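Local coordinates for conserved exported protein (Bacteroides fragilis, PDB 3CLW) that is of unknown function but is probably a TIM-barrel glycoside hydrolase that cleaves O-glycosidic bonds, at residues N36-I45 with S380-S388; Y313-I322 with N333-I341. One frame throughout, in Å; residues are numbered along the deposited sequence.

Contact 1: residues N36-I45 with S380-S388; sequences NWPQEKKEKI and SLQYDGEIS
The link between helices 30-36 and 39-50, with Trp37 just past the first helix and Pro38 at the N-cap of the second, lies against the turn that leads from a 3-10 segment into strand 386-389, and the indole of Trp37 is packed between the two segments. Its NE1 donates to Leu381 O at 2.7 Å, with the carbonyl oxygen in the plane of the ring. Asp384 C and Gly385 N lie over one face, offset toward the rim, and Gly385 CA comes within 3.4 Å of Trp37 CH2. Having no side chain, Gly385 lets its backbone lie directly on the ring. Beside the indole, Asn36 ND2 gives a nearly straight bond (166° at the hydrogen) to Gln382 O, reaching it from above the carbonyl plane.

Strand 386-389 is an outermost strand of a small three-stranded sheet, paired with 368-371. Helix segment 39-45 and strand segment 386-388 run nearly parallel (16°), their axes 9.8 Å apart. Lys41, extended beyond CG, crosses Asp384 at about a right angle. Its NZ forms a salt bridge with Asp384 OD1 on the syn side at 2.7 Å and also donates to Gly385 O. The same OD1 accepts from Gly385 N on its anti side, so two donors fix the carboxylate, whose CG stands anti to the backbone N (chi1 -160°). One helical turn beyond Lys41, Ile45 CG1 packs 3.7 Å from Ile387 CD1, while Ile45 also reaches Ile368 on the neighbouring strand and Phe113 of helix 108-119.

Contact 2: residues Y313-I322 with N333-I341; sequences YCILEKNEEI and NLGLYVARI
Tyr337 points its ring from helix 328-347 into the loop 313-322 in a (beta/alpha)8 barrel of the TIM type, where that loop follows barrel strand 307-310 and leads back toward the helix. Polar contacts gather at its hydroxyl. Tyr337 OH donates to Glu317 OE2 at a modelled 2.4 Å, shorter than usual and of doubtful exact length at this resolution, and the same carboxylate oxygen accepts from Tyr313 OH at 2.8 Å, on its syn side. OE2 is thus approached by both phenols. Glu317 gets there by a bend at chi2 (-92°), and its carboxylate plane is turned 60° from the Tyr337 ring. Asn319 ND2 adds a weak bond to the phenol oxygen of Tyr337.

The apolar contacts are layered along the helix. Ile322 CG2 lies over one face of the Tyr337 ring in a CH-pi contact, 3.9 Å from its centroid, and Ile341 CD1 sits likewise over a face of Tyr313. The edge of the Tyr313 ring meets Val338 CG2. Ile315 CD1 touches that same methyl at 3.6 Å, and its CG1 packs on Leu334 CD2; Met392 of helix 391-400 touches Ile315, Leu334 and Val338.

A salt bridge ties the far end of the loop to the helix. Glu321, whose other oxygen bonds Tyr445, meets Arg340 with carboxylate and guanidinium planes nearly perpendicular, 86° apart, and Arg340 NH2 reaches Glu321 OE1 on its syn side at 2.8 Å.

In the fold
The two contacts sit on separate parts of the model, their centres 26 Å apart and their nearest atoms about 11 Å apart, with no touch between them. Contact 2 is local, its segments only 11 residues apart, and lies where the loop after barrel strand 307-310 meets the following helix. That is the C-terminal end of the strands, where TIM-barrel active sites lie, so the active site is probably near. Contact 1 joins segments 335 residues apart at a more peripheral place, 23 Å from the centre of the chain against 15 Å for contact 2. Helix 391-400, which begins shortly after strand 386-389, connects the two regions.

Contact 1: residues N36-I45 with S380-S388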
loop_
_atom_site.group_PDB
_atom_site.type_symbol
_atom_site.label_atom_id
_atom_site.label_comp_id
_atom_site.label_asym_id
_atom_site.label_seq_id
_atom_site.Cartn_x
_atom_site.Cartn_y
_atom_site.Cartn_z
ATOM N N ASN A 36 20.866 -11.552 -4.466
ATOM C CA ASN A 36 21.555 -12.686 -3.867
ATOM C C ASN A 36 20.820 -14.004 -3.799
ATOM O O ASN A 36 21.484 -15.067 -3.791
ATOM C CB ASN A 36 21.947 -12.371 -2.428
ATOM C CG ASN A 36 22.910 -11.230 -2.323
ATOM O OD1 ASN A 36 23.650 -10.934 -3.269
ATOM N ND2 ASN A 36 22.958 -10.611 -1.142
ATOM N N TRP A 37 19.487 -13.970 -3.653
ATOM C CA TRP A 37 18.774 -15.219 -3.418
ATOM C C TRP A 37 18.851 -16.134 -4.650
ATOM O O TRP A 37 19.047 -15.641 -5.767
ATOM C CB TRP A 37 17.327 -14.949 -3.012
ATOM C CG TRP A 37 17.198 -14.666 -1.543
ATOM C CD1 TRP A 37 18.015 -13.862 -0.773
ATOM C CD2 TRP A 37 16.190 -15.168 -0.672
ATOM N NE1 TRP A 37 17.564 -13.837 0.516
ATOM C CE2 TRP A 37 16.440 -14.626 0.609
ATOM C CE3 TRP A 37 15.082 -16.019 -0.851
ATOM C CZ2 TRP A 37 15.639 -14.921 1.720
ATOM C CZ3 TRP A 37 14.301 -16.320 0.243
ATOM C CH2 TRP A 37 14.577 -15.756 1.515
ATOM N N PRO A 38 18.721 -17.464 -4.450
ATOM C CA PRO A 38 18.608 -18.428 -5.545
ATOM C C PRO A 38 17.489 -18.058 -6.532
ATOM O O PRO A 38 16.402 -17.668 -6.120
ATOM C CB PRO A 38 18.254 -19.736 -4.822
ATOM C CG PRO A 38 18.874 -19.586 -3.503
ATOM C CD PRO A 38 18.713 -18.129 -3.139
ATOM N N GLN A 39 17.773 -18.214 -7.816
ATOM C CA GLN A 39 16.881 -17.870 -8.913
ATOM C C GLN A 39 15.472 -18.377 -8.682
ATOM O O GLN A 39 14.497 -17.616 -8.809
ATOM C CB GLN A 39 17.432 -18.441 -10.230
ATOM C CG GLN A 39 16.770 -17.930 -11.504
ATOM C CD GLN A 39 17.109 -16.480 -11.818
ATOM O OE1 GLN A 39 18.196 -15.999 -11.490
ATOM N NE2 GLN A 39 16.174 -15.772 -12.460
ATOM N N GLU A 40 15.355 -19.649 -8.331
ATOM C CA GLU A 40 14.037 -20.259 -8.221
ATOM C C GLU A 40 13.228 -19.660 -7.108
ATOM O O GLU A 40 12.019 -19.606 -7.217
ATOM C CB GLU A 40 14.125 -21.762 -8.012
ATOM C CG GLU A 40 14.206 -22.524 -9.321
ATOM C CD GLU A 40 14.029 -24.049 -9.142
ATOM O OE1 GLU A 40 14.901 -24.800 -9.655
ATOM O OE2 GLU A 40 13.037 -24.491 -8.482
ATOM N N LYS A 41 13.895 -19.249 -6.032
ATOM C CA LYS A 41 13.219 -18.609 -4.906
ATOM C C LYS A 41 12.761 -17.156 -5.225
ATOM O O LYS A 41 11.630 -16.800 -4.969
ATOM C CB LYS A 41 14.120 -18.658 -3.660
ATOM C CG LYS A 41 14.442 -20.099 -3.228
ATOM C CD LYS A 41 15.007 -20.143 -1.826
ATOM C CE LYS A 41 15.326 -21.595 -1.408
ATOM N NZ LYS A 41 16.188 -21.578 -0.228
ATOM N N LYS A 42 13.672 -16.347 -5.763
ATOM C CA LYS A 42 13.370 -15.045 -6.403
ATOM C C LYS A 42 12.099 -15.099 -7.281
ATOM O O LYS A 42 11.167 -14.254 -7.153
ATOM C CB LYS A 42 14.546 -14.688 -7.327
ATOM C CG LYS A 42 15.517 -13.754 -6.743
ATOM C CD LYS A 42 16.879 -13.861 -7.350
ATOM C CE LYS A 42 17.017 -13.450 -8.779
ATOM N NZ LYS A 42 18.380 -12.863 -8.976
ATOM N N GLU A 43 12.089 -16.086 -8.186
ATOM C CA GLU A 43 11.008 -16.246 -9.160
ATOM C C GLU A 43 9.707 -16.589 -8.493
ATOM O O GLU A 43 8.658 -16.060 -8.862
ATOM C CB GLU A 43 11.355 -17.312 -10.183
ATOM C CG GLU A 43 12.718 -17.087 -10.726
ATOM C CD GLU A 43 12.750 -16.663 -12.155
ATOM O OE1 GLU A 43 12.109 -15.641 -12.509
ATOM O OE2 GLU A 43 13.436 -17.378 -12.933
ATOM N N LYS A 44 9.785 -17.493 -7.529
ATOM C CA LYS A 44 8.637 -17.873 -6.725
ATOM C C LYS A 44 8.016 -16.672 -5.977
ATOM O O LYS A 44 6.802 -16.523 -5.958
ATOM C CB LYS A 44 9.032 -18.987 -5.754
ATOM C CG LYS A 44 7.998 -19.326 -4.663
ATOM C CD LYS A 44 6.733 -19.974 -5.226
ATOM C CE LYS A 44 6.278 -21.147 -4.300
ATOM N NZ LYS A 44 5.370 -22.135 -4.998
ATOM N N ILE A 45 8.851 -15.862 -5.331
ATOM C CA ILE A 45 8.373 -14.620 -4.669
ATOM C C ILE A 45 7.677 -13.736 -5.720
ATOM O O ILE A 45 6.529 -13.367 -5.545
ATOM C CB ILE A 45 9.530 -13.874 -3.959
ATOM C CG1 ILE A 45 10.023 -14.683 -2.751
ATOM C CG2 ILE A 45 9.117 -12.443 -3.536
ATOM C CD1 ILE A 45 11.332 -14.162 -2.123
ATOM N N SER A 380 21.466 -14.105 7.854
ATOM C CA SER A 380 21.696 -15.037 6.764
ATOM C C SER A 380 20.657 -14.840 5.662
ATOM O O SER A 380 20.916 -15.182 4.527
ATOM C CB SER A 380 21.667 -16.477 7.248
ATOM O OG SER A 380 20.365 -16.784 7.692
ATOM N N LEU A 381 19.486 -14.306 6.026
ATOM C CA LEU A 381 18.398 -13.991 5.066
ATOM C C LEU A 381 18.793 -12.985 4.008
ATOM O O LEU A 381 18.081 -12.863 2.994
ATOM C CB LEU A 381 17.112 -13.539 5.784
ATOM C CG LEU A 381 16.383 -14.658 6.550
ATOM C CD1 LEU A 381 15.290 -14.112 7.488
ATOM C CD2 LEU A 381 15.804 -15.680 5.593
ATOM N N GLN A 382 19.909 -12.275 4.204
ATOM C CA GLN A 382 20.450 -11.416 3.121
ATOM C C GLN A 382 20.875 -12.247 1.876
ATOM O O GLN A 382 20.922 -11.747 0.726
ATOM C CB GLN A 382 21.595 -10.532 3.638
ATOM C CG GLN A 382 21.125 -9.495 4.655
ATOM C CD GLN A 382 22.179 -8.461 5.076
ATOM O OE1 GLN A 382 23.369 -8.612 4.810
ATOM N NE2 GLN A 382 21.725 -7.393 5.735
ATOM N N TYR A 383 21.119 -13.536 2.106
ATOM C CA TYR A 383 21.676 -14.424 1.085
ATOM C C TYR A 383 20.748 -15.513 0.558
ATOM O O TYR A 383 20.810 -15.830 -0.614
ATOM C CB TYR A 383 23.010 -15.048 1.592
ATOM C CG TYR A 383 23.963 -13.977 2.078
ATOM C CD1 TYR A 383 24.455 -13.009 1.200
ATOM C CD2 TYR A 383 24.338 -13.906 3.417
ATOM C CE1 TYR A 383 25.298 -12.007 1.651
ATOM C CE2 TYR A 383 25.184 -12.915 3.879
ATOM C CZ TYR A 383 25.659 -11.970 2.997
ATOM O OH TYR A 383 26.515 -10.981 3.445
ATOM N N ASP A 384 19.935 -16.095 1.438
ATOM C CA ASP A 384 19.063 -17.244 1.130
ATOM C C ASP A 384 18.093 -17.433 2.306
ATOM O O ASP A 384 18.351 -16.949 3.398
ATOM C CB ASP A 384 19.922 -18.511 0.982
ATOM C CG ASP A 384 19.232 -19.615 0.214
ATOM O OD1 ASP A 384 18.017 -19.535 -0.045
ATOM O OD2 ASP A 384 19.909 -20.611 -0.120
ATOM N N GLY A 385 16.996 -18.159 2.105
ATOM C CA GLY A 385 16.047 -18.388 3.185
ATOM C C GLY A 385 14.879 -19.188 2.667
ATOM O O GLY A 385 14.875 -19.608 1.538
ATOM N N GLU A 386 13.878 -19.385 3.514
ATOM C CA GLU A 386 12.647 -20.095 3.167
ATOM C C GLU A 386 11.460 -19.106 3.083
ATOM O O GLU A 386 11.276 -18.260 3.940
ATOM C CB GLU A 386 12.343 -21.172 4.230
ATOM C CG GLU A 386 11.223 -22.145 3.840
ATOM C CD GLU A 386 10.521 -22.794 5.032
ATOM O OE1 GLU A 386 11.106 -22.869 6.141
ATOM O OE2 GLU A 386 9.363 -23.244 4.850
ATOM N N ILE A 387 10.663 -19.261 2.038
ATOM C CA ILE A 387 9.465 -18.462 1.799
ATOM C C ILE A 387 8.255 -19.083 2.538
ATOM O O ILE A 387 7.961 -20.272 2.389
ATOM C CB ILE A 387 9.205 -18.377 0.272
ATOM C CG1 ILE A 387 10.382 -17.698 -0.416
ATOM C CG2 ILE A 387 7.904 -17.673 -0.043
ATOM C CD1 ILE A 387 10.618 -18.207 -1.808
ATOM N N SER A 388 7.572 -18.278 3.350
ATOM C CA SER A 388 6.348 -18.732 3.998
ATOM C C SER A 388 5.216 -17.710 3.731
ATOM O O SER A 388 5.350 -16.546 4.074
ATOM C CB SER A 388 6.654 -18.889 5.490
ATOM O OG SER A 388 5.513 -19.225 6.244
#

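Contact 2: residues Y313-I322 with N333-I341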
loop_
_atom_site.group_PDB
_atom_site.type_symbol
_atom_site.label_atom_id
_atom_site.label_comp_id
_atom_site.label_asym_id
_atom_site.label_seq_id
_atom_site.Cartn_x
_atom_site.Cartn_y
_atom_site.Cartn_z
ATOM N N TYR A 313 0.767 -0.043 5.086
ATOM C CA TYR A 313 0.403 -0.702 6.332
ATOM C C TYR A 313 1.217 -1.979 6.558
ATOM O O TYR A 313 1.586 -2.664 5.607
ATOM C CB TYR A 313 -1.087 -1.070 6.363
ATOM C CG TYR A 313 -1.481 -1.699 7.682
ATOM C CD1 TYR A 313 -1.489 -0.931 8.872
ATOM C CD2 TYR A 313 -1.769 -3.078 7.768
ATOM C CE1 TYR A 313 -1.817 -1.503 10.083
ATOM C CE2 TYR A 313 -2.100 -3.663 8.968
ATOM C CZ TYR A 313 -2.123 -2.884 10.123
ATOM O OH TYR A 313 -2.456 -3.479 11.323
ATOM N N CYS A 314 1.470 -2.289 7.826
ATOM C CA CYS A 314 1.861 -3.645 8.269
ATOM C C CYS A 314 1.433 -3.790 9.735
ATOM O O CYS A 314 1.148 -2.778 10.397
ATOM C CB CYS A 314 3.360 -3.889 8.099
ATOM S SG CYS A 314 4.403 -2.875 9.129
ATOM N N ILE A 315 1.365 -5.028 10.240
ATOM C CA ILE A 315 1.036 -5.272 11.649
ATOM C C ILE A 315 2.131 -4.697 12.516
ATOM O O ILE A 315 3.279 -5.150 12.492
ATOM C CB ILE A 315 0.884 -6.770 11.998
ATOM C CG1 ILE A 315 -0.096 -7.471 11.065
ATOM C CG2 ILE A 315 0.475 -6.929 13.471
ATOM C CD1 ILE A 315 -1.537 -7.013 11.149
ATOM N N LEU A 316 1.761 -3.684 13.283
ATOM C CA LEU A 316 2.693 -2.931 14.103
ATOM C C LEU A 316 2.103 -2.791 15.487
ATOM O O LEU A 316 2.830 -2.845 16.472
ATOM C CB LEU A 316 2.891 -1.547 13.503
ATOM C CG LEU A 316 4.256 -0.903 13.567
ATOM C CD1 LEU A 316 5.319 -1.844 13.005
ATOM C CD2 LEU A 316 4.201 0.403 12.782
ATOM N N GLU A 317 0.787 -2.624 15.547
ATOM C CA GLU A 317 0.102 -2.460 16.813
ATOM C C GLU A 317 -0.097 -3.783 17.536
ATOM O O GLU A 317 0.126 -4.867 16.990
ATOM C CB GLU A 317 -1.253 -1.787 16.630
ATOM C CG GLU A 317 -2.270 -2.636 15.894
ATOM C CD GLU A 317 -2.262 -2.400 14.389
ATOM O OE1 GLU A 317 -1.183 -2.157 13.791
ATOM O OE2 GLU A 317 -3.364 -2.454 13.808
ATOM N N LYS A 318 -0.545 -3.655 18.779
ATOM C CA LYS A 318 -0.773 -4.778 19.664
ATOM C C LYS A 318 -2.163 -4.623 20.252
ATOM O O LYS A 318 -2.577 -3.522 20.597
ATOM C CB LYS A 318 0.269 -4.794 20.783
ATOM C CG LYS A 318 1.697 -4.977 20.321
ATOM C CD LYS A 318 2.568 -5.317 21.516
ATOM C CE LYS A 318 4.031 -5.466 21.149
ATOM N NZ LYS A 318 4.446 -6.900 21.083
ATOM N N ASN A 319 -2.882 -5.735 20.317
ATOM C CA ASN A 319 -4.232 -5.792 20.857
ATOM C C ASN A 319 -4.680 -7.254 20.987
ATOM O O ASN A 319 -4.066 -8.154 20.409
ATOM C CB ASN A 319 -5.224 -4.943 20.033
ATOM C CG ASN A 319 -5.382 -5.425 18.584
ATOM O OD1 ASN A 319 -5.745 -6.580 18.318
ATOM N ND2 ASN A 319 -5.131 -4.524 17.646
ATOM N N GLU A 320 -5.752 -7.476 21.746
ATOM C CA GLU A 320 -6.267 -8.822 22.022
ATOM C C GLU A 320 -6.624 -9.645 20.788
ATOM O O GLU A 320 -6.634 -10.867 20.852
ATOM C CB GLU A 320 -7.494 -8.752 22.941
ATOM C CG GLU A 320 -8.571 -7.784 22.452
ATOM C CD GLU A 320 -9.963 -8.085 23.017
ATOM O OE1 GLU A 320 -10.599 -7.124 23.511
ATOM O OE2 GLU A 320 -10.417 -9.260 22.964
ATOM N N GLU A 321 -6.950 -8.989 19.680
ATOM C CA GLU A 321 -7.343 -9.702 18.465
ATOM C C GLU A 321 -6.183 -10.406 17.745
ATOM O O GLU A 321 -6.376 -11.463 17.143
ATOM C CB GLU A 321 -8.065 -8.767 17.510
ATOM C CG GLU A 321 -9.454 -8.404 17.955
ATOM C CD GLU A 321 -10.276 -7.855 16.819
ATOM O OE1 GLU A 321 -10.444 -6.620 16.758
ATOM O OE2 GLU A 321 -10.732 -8.661 15.967
ATOM N N ILE A 322 -4.984 -9.836 17.851
ATOM C CA ILE A 322 -3.849 -10.242 17.021
ATOM C C ILE A 322 -2.565 -10.539 17.798
ATOM O O ILE A 322 -1.590 -11.029 17.215
ATOM C CB ILE A 322 -3.524 -9.166 15.924
ATOM C CG1 ILE A 322 -3.262 -7.788 16.560
ATOM C CG2 ILE A 322 -4.614 -9.118 14.853
ATOM C CD1 ILE A 322 -2.548 -6.815 15.666
ATOM N N ASN A 333 -6.322 -14.929 12.187
ATOM C CA ASN A 333 -6.738 -13.724 12.887
ATOM C C ASN A 333 -6.087 -12.491 12.263
ATOM O O ASN A 333 -6.736 -11.451 12.088
ATOM C CB ASN A 333 -6.375 -13.792 14.362
ATOM C CG ASN A 333 -7.260 -14.744 15.164
ATOM O OD1 ASN A 333 -8.328 -15.190 14.737
ATOM N ND2 ASN A 333 -6.800 -15.052 16.362
ATOM N N LEU A 334 -4.800 -12.622 11.942
ATOM C CA LEU A 334 -4.057 -11.567 11.270
ATOM C C LEU A 334 -4.605 -11.329 9.870
ATOM O O LEU A 334 -4.847 -10.168 9.492
ATOM C CB LEU A 334 -2.581 -11.903 11.214
ATOM C CG LEU A 334 -1.842 -11.883 12.553
ATOM C CD1 LEU A 334 -0.482 -12.564 12.396
ATOM C CD2 LEU A 334 -1.698 -10.444 13.033
ATOM N N GLY A 335 -4.829 -12.418 9.120
ATOM C CA GLY A 335 -5.429 -12.318 7.802
ATOM C C GLY A 335 -6.786 -11.602 7.778
ATOM O O GLY A 335 -7.037 -10.757 6.920
ATOM N N LEU A 336 -7.669 -11.946 8.718
ATOM C CA LEU A 336 -8.976 -11.289 8.817
ATOM C C LEU A 336 -8.897 -9.868 9.376
ATOM O O LEU A 336 -9.659 -9.023 8.955
ATOM C CB LEU A 336 -9.947 -12.112 9.657
ATOM C CG LEU A 336 -10.377 -13.489 9.157
ATOM C CD1 LEU A 336 -10.859 -14.299 10.343
ATOM C CD2 LEU A 336 -11.451 -13.407 8.088
ATOM N N TYR A 337 -7.977 -9.602 10.304
ATOM C CA TYR A 337 -7.776 -8.248 10.838
ATOM C C TYR A 337 -7.430 -7.255 9.716
ATOM O O TYR A 337 -7.962 -6.126 9.664
ATOM C CB TYR A 337 -6.670 -8.282 11.879
ATOM C CG TYR A 337 -6.361 -6.977 12.597
ATOM C CD1 TYR A 337 -5.361 -6.129 12.134
ATOM C CD2 TYR A 337 -7.034 -6.624 13.788
ATOM C CE1 TYR A 337 -5.046 -4.964 12.784
ATOM C CE2 TYR A 337 -6.710 -5.452 14.480
ATOM C CZ TYR A 337 -5.715 -4.618 13.959
ATOM O OH TYR A 337 -5.370 -3.450 14.613
ATOM N N VAL A 338 -6.559 -7.693 8.805
ATOM C CA VAL A 338 -6.099 -6.840 7.726
ATOM C C VAL A 338 -7.154 -6.772 6.648
ATOM O O VAL A 338 -7.378 -5.718 6.106
ATOM C CB VAL A 338 -4.734 -7.286 7.149
ATOM C CG1 VAL A 338 -4.304 -6.377 6.024
ATOM C CG2 VAL A 338 -3.665 -7.282 8.222
ATOM N N ALA A 339 -7.809 -7.890 6.343
ATOM C CA ALA A 339 -8.923 -7.860 5.396
ATOM C C ALA A 339 -10.009 -6.846 5.824
ATOM O O ALA A 339 -10.673 -6.272 4.999
ATOM C CB ALA A 339 -9.511 -9.226 5.204
ATOM N N ARG A 340 -10.180 -6.657 7.124
ATOM C CA ARG A 340 -11.137 -5.682 7.668
ATOM C C ARG A 340 -10.677 -4.236 7.411
ATOM O O ARG A 340 -11.484 -3.381 7.024
ATOM C CB ARG A 340 -11.329 -5.912 9.177
ATOM C CG ARG A 340 -12.203 -4.828 9.839
ATOM C CD ARG A 340 -12.671 -5.232 11.222
ATOM N NE ARG A 340 -11.570 -5.203 12.171
ATOM C CZ ARG A 340 -11.739 -5.360 13.475
ATOM N NH1 ARG A 340 -12.967 -5.569 13.968
ATOM N NH2 ARG A 340 -10.698 -5.301 14.290
ATOM N N ILE A 341 -9.383 -3.976 7.598
ATOM C CA ILE A 341 -8.839 -2.699 7.184
ATOM C C ILE A 341 -9.129 -2.461 5.708
ATOM O O ILE A 341 -9.607 -1.374 5.341
ATOM C CB ILE A 341 -7.330 -2.564 7.421
ATOM C CG1 ILE A 341 -6.996 -2.737 8.894
ATOM C CG2 ILE A 341 -6.858 -1.175 6.963
ATOM C CD1 ILE A 341 -5.544 -3.076 9.159
#